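Local coordinates for protein dihydrodipicolinate synthase (Bacillus clausii KSM-K16, PDB 3E96) that probably catalyses the condensation of pyruvate with aspartate semialdehyde that forms 4-hydroxy-tetrahydrodipicolinate, at residues A82-G87 and A105-V110; Y128-I133 and A158-L163. All blocks are in the same frame, centred on the assembly; numbering follows the deposited sequence.

Contact 1 (A82-G87 and A105-V110); sequences ALVVAG and AGADAV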
ATOM      1  N   ALA B  82     -19.448 -20.930   9.434  1.00 23.42           N
ATOM      2  CA  ALA B  82     -19.046 -19.631   9.960  1.00 22.74           C
ATOM      3  C   ALA B  82     -19.379 -18.527   8.977  1.00 20.75           C
ATOM      4  O   ALA B  82     -19.641 -18.788   7.805  1.00 20.52           O
ATOM      5  CB  ALA B  82     -17.536 -19.627  10.255  1.00 20.82           C
ATOM      6  N   LEU B  83     -19.386 -17.292   9.462  1.00 19.77           N
ATOM      7  CA  LEU B  83     -19.653 -16.153   8.600  1.00 18.51           C
ATOM      8  C   LEU B  83     -18.392 -15.936   7.780  1.00 18.66           C
ATOM      9  O   LEU B  83     -17.280 -16.076   8.293  1.00 18.77           O
ATOM     10  CB  LEU B  83     -19.940 -14.895   9.424  1.00 20.00           C
ATOM     11  CG  LEU B  83     -21.280 -14.830  10.160  1.00 24.02           C
ATOM     12  CD1 LEU B  83     -21.351 -13.553  10.991  1.00 24.68           C
ATOM     13  CD2 LEU B  83     -22.409 -14.871   9.142  1.00 23.56           C
ATOM     14  N   VAL B  84     -18.567 -15.605   6.506  1.00 16.17           N
ATOM     15  CA  VAL B  84     -17.438 -15.361   5.619  1.00 15.19           C
ATOM     16  C   VAL B  84     -17.404 -13.880   5.262  1.00 14.41           C
ATOM     17  O   VAL B  84     -18.333 -13.364   4.646  1.00 14.83           O
ATOM     18  CB  VAL B  84     -17.562 -16.197   4.325  1.00 14.92           C
ATOM     19  CG1 VAL B  84     -16.423 -15.865   3.370  1.00 16.24           C
ATOM     20  CG2 VAL B  84     -17.545 -17.679   4.670  1.00 15.80           C
ATOM     21  N   VAL B  85     -16.336 -13.203   5.674  1.00 13.73           N
ATOM     22  CA  VAL B  85     -16.161 -11.783   5.401  1.00 13.00           C
ATOM     23  C   VAL B  85     -15.030 -11.649   4.388  1.00 14.44           C
ATOM     24  O   VAL B  85     -13.893 -12.028   4.665  1.00 14.46           O
ATOM     25  CB  VAL B  85     -15.795 -11.018   6.685  1.00 14.00           C
ATOM     26  CG1 VAL B  85     -15.617  -9.532   6.375  1.00 13.82           C
ATOM     27  CG2 VAL B  85     -16.878 -11.236   7.745  1.00 13.75           C
ATOM     28  N   ALA B  86     -15.348 -11.114   3.213  1.00 12.48           N
ATOM     29  CA  ALA B  86     -14.362 -10.976   2.149  1.00 13.00           C
ATOM     30  C   ALA B  86     -13.588  -9.661   2.143  1.00 12.44           C
ATOM     31  O   ALA B  86     -14.172  -8.580   2.054  1.00 12.28           O
ATOM     32  CB  ALA B  86     -15.041 -11.179   0.790  1.00 11.76           C
ATOM     33  N   GLY B  87     -12.267  -9.765   2.232  1.00 12.89           N
ATOM     34  CA  GLY B  87     -11.443  -8.575   2.192  1.00 12.00           C
ATOM     35  C   GLY B  87     -11.422  -8.044   0.768  1.00 12.84           C
ATOM     36  O   GLY B  87     -11.295  -8.821  -0.187  1.00 12.40           O
ATOM     37  N   ALA B 105     -20.419 -14.890  -4.825  1.00 20.39           N
ATOM     38  CA  ALA B 105     -19.818 -16.141  -4.370  1.00 21.19           C
ATOM     39  C   ALA B 105     -20.516 -16.717  -3.138  1.00 20.04           C
ATOM     40  O   ALA B 105     -20.423 -17.915  -2.864  1.00 20.59           O
ATOM     41  CB  ALA B 105     -18.332 -15.929  -4.082  1.00 21.14           C
ATOM     42  N   GLY B 106     -21.210 -15.865  -2.393  1.00 19.53           N
ATOM     43  CA  GLY B 106     -21.901 -16.336  -1.206  1.00 20.18           C
ATOM     44  C   GLY B 106     -21.338 -15.810   0.102  1.00 20.41           C
ATOM     45  O   GLY B 106     -21.665 -16.331   1.169  1.00 20.48           O
ATOM     46  N   ALA B 107     -20.483 -14.791   0.034  1.00 19.26           N
ATOM     47  CA  ALA B 107     -19.913 -14.209   1.246  1.00 18.23           C
ATOM     48  C   ALA B 107     -21.035 -13.535   2.028  1.00 18.94           C
ATOM     49  O   ALA B 107     -22.076 -13.206   1.465  1.00 19.94           O
ATOM     50  CB  ALA B 107     -18.840 -13.188   0.892  1.00 19.00           C
ATOM     51  N   ASP B 108     -20.812 -13.323   3.321  1.00 17.47           N
ATOM     52  CA  ASP B 108     -21.808 -12.698   4.183  1.00 18.51           C
ATOM     53  C   ASP B 108     -21.605 -11.197   4.304  1.00 17.67           C
ATOM     54  O   ASP B 108     -22.543 -10.450   4.582  1.00 17.88           O
ATOM     55  CB  ASP B 108     -21.757 -13.345   5.565  1.00 18.88           C
ATOM     56  CG  ASP B 108     -22.105 -14.812   5.521  1.00 20.81           C
ATOM     57  OD1 ASP B 108     -23.282 -15.131   5.238  1.00 20.50           O
ATOM     58  OD2 ASP B 108     -21.205 -15.647   5.755  1.00 19.20           O
ATOM     59  N   ALA B 109     -20.371 -10.759   4.093  1.00 16.09           N
ATOM     60  CA  ALA B 109     -20.041  -9.346   4.175  1.00 16.88           C
ATOM     61  C   ALA B 109     -18.658  -9.139   3.578  1.00 15.87           C
ATOM     62  O   ALA B 109     -17.996 -10.099   3.186  1.00 15.88           O
ATOM     63  CB  ALA B 109     -20.046  -8.892   5.637  1.00 17.09           C
ATOM     64  N   VAL B 110     -18.238  -7.882   3.498  1.00 15.49           N
ATOM     65  CA  VAL B 110     -16.910  -7.554   2.994  1.00 14.13           C
ATOM     66  C   VAL B 110     -16.192  -6.692   4.021  1.00 13.99           C
ATOM     67  O   VAL B 110     -16.833  -6.025   4.840  1.00 13.54           O
ATOM     68  CB  VAL B 110     -16.962  -6.749   1.665  1.00 15.42           C
ATOM     69  CG1 VAL B 110     -17.573  -7.592   0.561  1.00 13.92           C
ATOM     70  CG2 VAL B 110     -17.748  -5.455   1.865  1.00 13.99           C
TER
HETATM   71  O   HOH W   1     -21.389 -18.236   5.681  1.00 39.17           O
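With CG anti to its own carbonyl carbon (chi1 -63°), the carboxylate of D108 is carried back along strand 83-88 to the backbone of L83 and V84, and the same first torsion in L83 (chi1 -72°) brings L83 CD2 to 3.6 Å from D108 CG. The two side chains cross at about a right angle. D108 OD2 takes the amide of V84 in a nearly straight bond, V84 N to D108 OD2 2.7 Å, through its anti lone pair. A water donates to D108 OD2 (2.6 Å) and to A82 O, so the carboxylate and the water link 105-110 to the start of strand 83-88 ahead of the first parallel bridge between these two segments. The main chain of D108 holds V84 a second time: D108 N reaches V84 O at 2.8 Å, in the carbonyl plane, and A109 N adds a weak bond to that oxygen. Beyond this point true parallel pairing sets in, V85 with A109 and A86 with V110, and A86 N binds A109 O at 2.8 Å. V85 and A109 share one face of the sheet, while A86 CB lies on the other with V110 CG1 and also meets A107 CB, 4.3 Å away. The contact belongs to a beta-alpha-beta unit of the TIM barrel, whose helix 92-105 ends in a Schellman motif at G106. V85 touches L141 of strand 140-144 and lies near K167, the predicted Schiff-base lysine; A86 packs on V71 of helix 64-78 and A102 of helix 92-105.

Contact 2 (Y128-I133 and A158-L163); sequences YFRDII and APLQNL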
ATOM      1  N   TYR B 128     -13.909   7.596   0.098  1.00 14.15           N
ATOM      2  CA  TYR B 128     -13.460   6.293  -0.381  1.00 14.72           C
ATOM      3  C   TYR B 128     -14.343   5.178   0.172  1.00 13.70           C
ATOM      4  O   TYR B 128     -14.919   4.397  -0.584  1.00 15.24           O
ATOM      5  CB  TYR B 128     -12.007   6.043   0.035  1.00 12.75           C
ATOM      6  CG  TYR B 128     -11.483   4.691  -0.398  1.00 12.98           C
ATOM      7  CD1 TYR B 128     -11.125   4.449  -1.723  1.00 14.75           C
ATOM      8  CD2 TYR B 128     -11.380   3.642   0.515  1.00 14.59           C
ATOM      9  CE1 TYR B 128     -10.677   3.191  -2.132  1.00 13.97           C
ATOM     10  CE2 TYR B 128     -10.936   2.385   0.121  1.00 13.72           C
ATOM     11  CZ  TYR B 128     -10.587   2.164  -1.202  1.00 15.25           C
ATOM     12  OH  TYR B 128     -10.158   0.916  -1.587  1.00 15.13           O
ATOM     13  N   PHE B 129     -14.449   5.108   1.495  1.00 13.86           N
ATOM     14  CA  PHE B 129     -15.262   4.078   2.128  1.00 14.18           C
ATOM     15  C   PHE B 129     -16.745   4.243   1.805  1.00 14.74           C
ATOM     16  O   PHE B 129     -17.433   3.272   1.482  1.00 14.27           O
ATOM     17  CB  PHE B 129     -15.059   4.098   3.645  1.00 13.50           C
ATOM     18  CG  PHE B 129     -13.716   3.571   4.087  1.00 14.38           C
ATOM     19  CD1 PHE B 129     -13.294   2.298   3.705  1.00 13.74           C
ATOM     20  CD2 PHE B 129     -12.891   4.333   4.906  1.00 14.21           C
ATOM     21  CE1 PHE B 129     -12.064   1.786   4.139  1.00 12.80           C
ATOM     22  CE2 PHE B 129     -11.660   3.834   5.347  1.00 12.68           C
ATOM     23  CZ  PHE B 129     -11.251   2.555   4.960  1.00 12.29           C
ATOM     24  N   ARG B 130     -17.237   5.474   1.894  1.00 15.74           N
ATOM     25  CA  ARG B 130     -18.645   5.728   1.615  1.00 16.63           C
ATOM     26  C   ARG B 130     -19.048   5.274   0.216  1.00 15.49           C
ATOM     27  O   ARG B 130     -20.050   4.581   0.057  1.00 16.31           O
ATOM     28  CB  ARG B 130     -18.961   7.213   1.764  1.00 19.02           C
ATOM     29  CG  ARG B 130     -20.426   7.546   1.523  1.00 22.61           C
ATOM     30  CD  ARG B 130     -20.559   8.995   1.109  1.00 26.80           C
ATOM     31  NE  ARG B 130     -19.752   9.260  -0.079  1.00 29.20           N
ATOM     32  CZ  ARG B 130     -19.477  10.473  -0.541  1.00 30.36           C
ATOM     33  NH1 ARG B 130     -19.947  11.542   0.087  1.00 31.64           N
ATOM     34  NH2 ARG B 130     -18.724  10.617  -1.624  1.00 30.40           N
ATOM     35  N   ASP B 131     -18.271   5.661  -0.792  1.00 16.10           N
ATOM     36  CA  ASP B 131     -18.583   5.296  -2.173  1.00 16.89           C
ATOM     37  C   ASP B 131     -18.689   3.790  -2.376  1.00 16.97           C
ATOM     38  O   ASP B 131     -19.595   3.310  -3.058  1.00 16.01           O
ATOM     39  CB  ASP B 131     -17.533   5.856  -3.138  1.00 19.49           C
ATOM     40  CG  ASP B 131     -17.604   7.367  -3.271  1.00 22.82           C
ATOM     41  OD1 ASP B 131     -18.606   7.966  -2.828  1.00 23.11           O
ATOM     42  OD2 ASP B 131     -16.653   7.952  -3.834  1.00 24.97           O
ATOM     43  N   ILE B 132     -17.758   3.046  -1.792  1.00 15.45           N
ATOM     44  CA  ILE B 132     -17.758   1.594  -1.922  1.00 15.97           C
ATOM     45  C   ILE B 132     -18.948   0.955  -1.210  1.00 16.86           C
ATOM     46  O   ILE B 132     -19.610   0.072  -1.758  1.00 17.32           O
ATOM     47  CB  ILE B 132     -16.447   0.999  -1.363  1.00 15.77           C
ATOM     48  CG1 ILE B 132     -15.271   1.461  -2.231  1.00 16.64           C
ATOM     49  CG2 ILE B 132     -16.538  -0.529  -1.310  1.00 16.46           C
ATOM     50  CD1 ILE B 132     -13.905   1.174  -1.633  1.00 14.81           C
ATOM     51  N   ILE B 133     -19.219   1.398   0.013  1.00 16.00           N
ATOM     52  CA  ILE B 133     -20.333   0.849   0.778  1.00 16.31           C
ATOM     53  C   ILE B 133     -21.671   1.128   0.090  1.00 17.79           C
ATOM     54  O   ILE B 133     -22.513   0.237  -0.023  1.00 18.16           O
ATOM     55  CB  ILE B 133     -20.358   1.430   2.212  1.00 16.02           C
ATOM     56  CG1 ILE B 133     -19.112   0.962   2.971  1.00 13.92           C
ATOM     57  CG2 ILE B 133     -21.620   0.984   2.947  1.00 17.24           C
ATOM     58  CD1 ILE B 133     -18.964   1.576   4.341  1.00 12.67           C
ATOM     59  N   ALA B 158     -20.557   6.109  10.274  1.00 15.89           N
ATOM     60  CA  ALA B 158     -21.452   5.343  11.141  1.00 16.22           C
ATOM     61  C   ALA B 158     -22.919   5.246  10.718  1.00 16.44           C
ATOM     62  O   ALA B 158     -23.509   4.173  10.794  1.00 16.97           O
ATOM     63  CB  ALA B 158     -21.365   5.871  12.568  1.00 16.49           C
ATOM     64  N   PRO B 159     -23.523   6.359  10.269  1.00 17.92           N
ATOM     65  CA  PRO B 159     -24.931   6.350   9.851  1.00 19.71           C
ATOM     66  C   PRO B 159     -25.271   5.388   8.714  1.00 20.16           C
ATOM     67  O   PRO B 159     -26.420   4.969   8.569  1.00 19.99           O
ATOM     68  CB  PRO B 159     -25.186   7.806   9.462  1.00 20.46           C
ATOM     69  CG  PRO B 159     -24.252   8.558  10.348  1.00 20.60           C
ATOM     70  CD  PRO B 159     -22.992   7.732  10.254  1.00 17.08           C
ATOM     71  N   LEU B 160     -24.283   5.045   7.895  1.00 19.42           N
ATOM     72  CA  LEU B 160     -24.536   4.136   6.781  1.00 19.86           C
ATOM     73  C   LEU B 160     -25.138   2.830   7.272  1.00 20.06           C
ATOM     74  O   LEU B 160     -24.564   2.142   8.116  1.00 18.89           O
ATOM     75  CB  LEU B 160     -23.243   3.860   6.008  1.00 17.43           C
ATOM     76  CG  LEU B 160     -22.648   5.062   5.273  1.00 18.43           C
ATOM     77  CD1 LEU B 160     -21.281   4.682   4.701  1.00 16.72           C
ATOM     78  CD2 LEU B 160     -23.602   5.524   4.166  1.00 18.04           C
ATOM     79  N   GLN B 161     -26.306   2.494   6.736  1.00 20.31           N
ATOM     80  CA  GLN B 161     -26.999   1.272   7.117  1.00 21.88           C
ATOM     81  C   GLN B 161     -26.153   0.016   6.952  1.00 21.16           C
ATOM     82  O   GLN B 161     -26.220  -0.897   7.775  1.00 21.50           O
ATOM     83  CB  GLN B 161     -28.283   1.127   6.297  1.00 24.17           C
ATOM     84  CG  GLN B 161     -29.417   1.990   6.808  1.00 31.42           C
ATOM     85  CD  GLN B 161     -29.930   1.520   8.156  1.00 32.70           C
ATOM     86  OE1 GLN B 161     -30.601   2.263   8.872  1.00 36.73           O
ATOM     87  NE2 GLN B 161     -29.625   0.273   8.504  1.00 34.74           N
ATOM     88  N   ASN B 162     -25.354  -0.035   5.893  1.00 19.66           N
ATOM     89  CA  ASN B 162     -24.540  -1.214   5.651  1.00 20.19           C
ATOM     90  C   ASN B 162     -23.176  -1.262   6.324  1.00 19.47           C
ATOM     91  O   ASN B 162     -22.422  -2.209   6.120  1.00 20.86           O
ATOM     92  CB  ASN B 162     -24.411  -1.445   4.147  1.00 20.96           C
ATOM     93  CG  ASN B 162     -25.679  -2.020   3.551  1.00 22.88           C
ATOM     94  OD1 ASN B 162     -26.125  -1.607   2.480  1.00 24.93           O
ATOM     95  ND2 ASN B 162     -26.267  -2.988   4.247  1.00 21.91           N
ATOM     96  N   LEU B 163     -22.844  -0.246   7.116  1.00 18.42           N
ATOM     97  CA  LEU B 163     -21.575  -0.285   7.839  1.00 17.38           C
ATOM     98  C   LEU B 163     -21.927  -1.035   9.119  1.00 16.74           C
ATOM     99  O   LEU B 163     -22.593  -0.489  10.008  1.00 16.34           O
ATOM    100  CB  LEU B 163     -21.066   1.121   8.174  1.00 16.09           C
ATOM    101  CG  LEU B 163     -19.743   1.115   8.954  1.00 15.83           C
ATOM    102  CD1 LEU B 163     -18.637   0.538   8.076  1.00 13.41           C
ATOM    103  CD2 LEU B 163     -19.383   2.516   9.393  1.00 17.13           C
TER
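I133 meets L160, N162 and L163 where helix 122-136, on the outside of the TIM barrel, packs against the loop that leads from helix 152-157 into strand 163-168. Y128, at the start of the segment, faces elsewhere: its OH is hydrogen-bonded to Y90 O, and its side chain packs on A280 of the second subunit. The F129 side chain packs on I112 and V142 of the barrel and on L157 of helix 152-157. At R130 the loop is first touched: R130 CA lies 4.2 Å from L160 CD1, while the end of the R130 side chain leads away to D131. There the guanidinium grips one oxygen side-on, NE and NH2 both coming to D131 OD1 from the same face of the carboxylate; R130 NH2 to D131 OD1, at 2.9 Å, is the shorter bond of this salt bridge. I132 leans on I112, leaving I133 to carry most of the contact. Its CG1 stands anti to the carbonyl carbon (chi1 -66°) and the chain is extended beyond it (chi2 174°), which carries I133 CD1 to both leucines, 3.9 Å from L160 CD1 and as far from L163 CD1. An alanine at I133 would probably leave a gap between the helix and the two leucines and free the L160 side chain to shift. The loop presents them together because residues L160 to L163 form a type I beta turn, closed by L163 N to L160 O at 3.1 Å. On the other branch, I133 CG2 rests 3.9 Å from N162 CB, the two side chains running past each other in opposite directions.

Overall arrangement
From the N terminus, the chain passes two strands and two helices before strand 83-88; helix 92-105 follows, and strand 109-112 returns beside strand 83-88, where contact 1 closes. Strand 109-112 then leads into helix 122-136, the first half of contact 2, which closes only after strand 140-144 and helix 152-157 have passed. The two loops are therefore in series and neither nest nor cross. Their centres lie about 17 Å apart and their nearest atoms about 6 Å, without touching. Contact 1 joins neighbouring strands within the barrel wall, whereas contact 2 ties an outer helix to the approach to strand 163-168; I112, on the strand that contact 1 pairs, touches the same helix from the barrel side.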